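Local structure of fatty acid synthase 1, isoform A (Drosophila melanogaster, 6FN6) at residues T35-L40 and L98-K103. The protein probably makes long-chain saturated fatty acids from acetyl-CoA and malonyl-CoA with NADPH, using in this chain its dehydratase, enoylreductase and ketoreductase region. Numbering follows the deposited sequence.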
loop_
_atom_site.group_PDB
_atom_site.type_symbol
_atom_site.label_atom_id
_atom_site.label_comp_id
_atom_site.label_asym_id
_atom_site.label_seq_id
_atom_site.Cartn_x
_atom_site.Cartn_y
_atom_site.Cartn_z
ATOM N N THR A 35 -8.854 -17.455 17.790
ATOM C CA THR A 35 -8.298 -17.168 19.105
ATOM C C THR A 35 -7.327 -18.257 19.542
ATOM O O THR A 35 -6.483 -18.041 20.414
ATOM C CB THR A 35 -9.409 -17.038 20.154
ATOM O OG1 THR A 35 -10.105 -18.286 20.267
ATOM C CG2 THR A 35 -10.388 -15.949 19.753
ATOM N N GLY A 36 -7.446 -19.429 18.931
ATOM C CA GLY A 36 -6.497 -20.500 19.162
ATOM C C GLY A 36 -5.124 -20.091 18.671
ATOM O O GLY A 36 -4.123 -20.265 19.366
ATOM N N TYR A 37 -5.083 -19.548 17.459
ATOM C CA TYR A 37 -3.842 -19.062 16.872
ATOM C C TYR A 37 -3.203 -17.986 17.732
ATOM O O TYR A 37 -2.007 -18.022 18.003
ATOM C CB TYR A 37 -4.102 -18.493 15.484
ATOM C CG TYR A 37 -4.421 -19.528 14.442
ATOM C CD1 TYR A 37 -3.463 -20.431 14.012
ATOM C CD2 TYR A 37 -5.683 -19.589 13.876
ATOM C CE1 TYR A 37 -3.760 -21.374 13.047
ATOM C CE2 TYR A 37 -5.991 -20.517 12.919
ATOM C CZ TYR A 37 -5.030 -21.409 12.501
ATOM O OH TYR A 37 -5.361 -22.330 11.538
ATOM N N MET A 38 -4.021 -17.031 18.159
ATOM C CA MET A 38 -3.542 -15.917 18.958
ATOM C C MET A 38 -2.882 -16.437 20.227
ATOM O O MET A 38 -1.828 -15.953 20.635
ATOM C CB MET A 38 -4.694 -14.973 19.296
ATOM C CG MET A 38 -5.396 -14.399 18.076
ATOM S SD MET A 38 -6.911 -13.494 18.457
ATOM C CE MET A 38 -6.311 -12.298 19.644
ATOM N N THR A 39 -3.493 -17.448 20.835
ATOM C CA THR A 39 -2.954 -18.051 22.047
ATOM C C THR A 39 -1.613 -18.720 21.761
ATOM O O THR A 39 -0.672 -18.581 22.537
ATOM C CB THR A 39 -3.934 -19.079 22.645
ATOM O OG1 THR A 39 -5.157 -18.421 22.994
ATOM C CG2 THR A 39 -3.346 -19.741 23.891
ATOM N N LEU A 40 -1.536 -19.464 20.660
ATOM C CA LEU A 40 -0.294 -20.122 20.269
ATOM C C LEU A 40 0.822 -19.106 20.052
ATOM O O LEU A 40 1.946 -19.300 20.512
ATOM C CB LEU A 40 -0.495 -20.947 18.997
ATOM C CG LEU A 40 -1.399 -22.181 19.081
ATOM C CD1 LEU A 40 -1.380 -22.934 17.759
ATOM C CD2 LEU A 40 -0.996 -23.106 20.229
ATOM N N LEU A 98 0.314 -20.780 4.508
ATOM C CA LEU A 98 0.115 -19.743 5.513
ATOM C C LEU A 98 -1.277 -19.808 6.131
ATOM O O LEU A 98 -2.271 -19.953 5.422
ATOM C CB LEU A 98 0.343 -18.362 4.898
ATOM C CG LEU A 98 0.069 -17.165 5.812
ATOM C CD1 LEU A 98 0.998 -17.178 7.017
ATOM C CD2 LEU A 98 0.204 -15.867 5.040
ATOM N N ALA A 99 -1.338 -19.693 7.455
ATOM C CA ALA A 99 -2.608 -19.706 8.176
ATOM C C ALA A 99 -2.908 -18.328 8.766
ATOM O O ALA A 99 -3.959 -17.743 8.494
ATOM C CB ALA A 99 -2.588 -20.763 9.276
ATOM N N VAL A 100 -1.981 -17.820 9.574
ATOM C CA VAL A 100 -2.166 -16.543 10.258
ATOM C C VAL A 100 -0.900 -15.701 10.201
ATOM O O VAL A 100 0.212 -16.228 10.209
ATOM C CB VAL A 100 -2.605 -16.758 11.725
ATOM C CG1 VAL A 100 -2.671 -15.431 12.483
ATOM C CG2 VAL A 100 -3.942 -17.453 11.779
ATOM N N SER A 101 -1.087 -14.385 10.141
ATOM C CA SER A 101 0.024 -13.436 10.157
ATOM C C SER A 101 -0.335 -12.239 11.031
ATOM O O SER A 101 -1.511 -11.951 11.252
ATOM C CB SER A 101 0.367 -12.968 8.740
ATOM O OG SER A 101 -0.587 -12.034 8.266
ATOM N N GLY A 102 0.683 -11.544 11.521
ATOM C CA GLY A 102 0.473 -10.359 12.330
ATOM C C GLY A 102 1.743 -9.879 13.001
ATOM O O GLY A 102 2.844 -10.315 12.658
ATOM N N LYS A 103 1.586 -8.988 13.972
ATOM C CA LYS A 103 2.718 -8.424 14.696
ATOM C C LYS A 103 2.495 -8.586 16.194
ATOM O O LYS A 103 1.365 -8.491 16.670
ATOM C CB LYS A 103 2.898 -6.946 14.332
ATOM C CG LYS A 103 3.947 -6.209 15.152
ATOM C CD LYS A 103 4.037 -4.748 14.741
ATOM C CE LYS A 103 4.949 -3.962 15.670
ATOM N NZ LYS A 103 5.071 -2.537 15.257
#
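The phenol ring of Y37, carried by helix 34-48, lies against strand 98-105, where V100 and A99 receive it. The dense part is a CH-pi contact: V100 CG2 sits over one ring face, 3.5 Å from the Y37 ring centroid and 19° off its normal, shifted so that it is nearest to Y37 CG. V100 turns this methyl to the ring because CG2 stands anti to its carbonyl carbon while CG1 takes the place anti to N (chi1 175°). A branched valine thus offers a methyl to a flat partner. Farther out the fit slackens: the small A99 brings its CB obliquely to the hydroxyl end, 3.9 Å from Y37 OH. With an alanine in place of Y37, V100 CG2 would probably face a gap and A99 would lose its aromatic neighbour. On the strand's other side, S101 and L98 are partly exposed, L98 packing on T87 of the second subunit, and the S101 hydroxyl hydrogen-bonds to H66. A99 and V100 both face I92 in a classic beta bulge, which lets these consecutive residues both point their side chains at the helix. F32 meets the Y37 ring edge-to-face, and strand 98-105 lies between strands 58-65 and 89-93 in the sheet that helix 34-48 packs on, consistent with the N-terminal hotdog fold of the dehydratase.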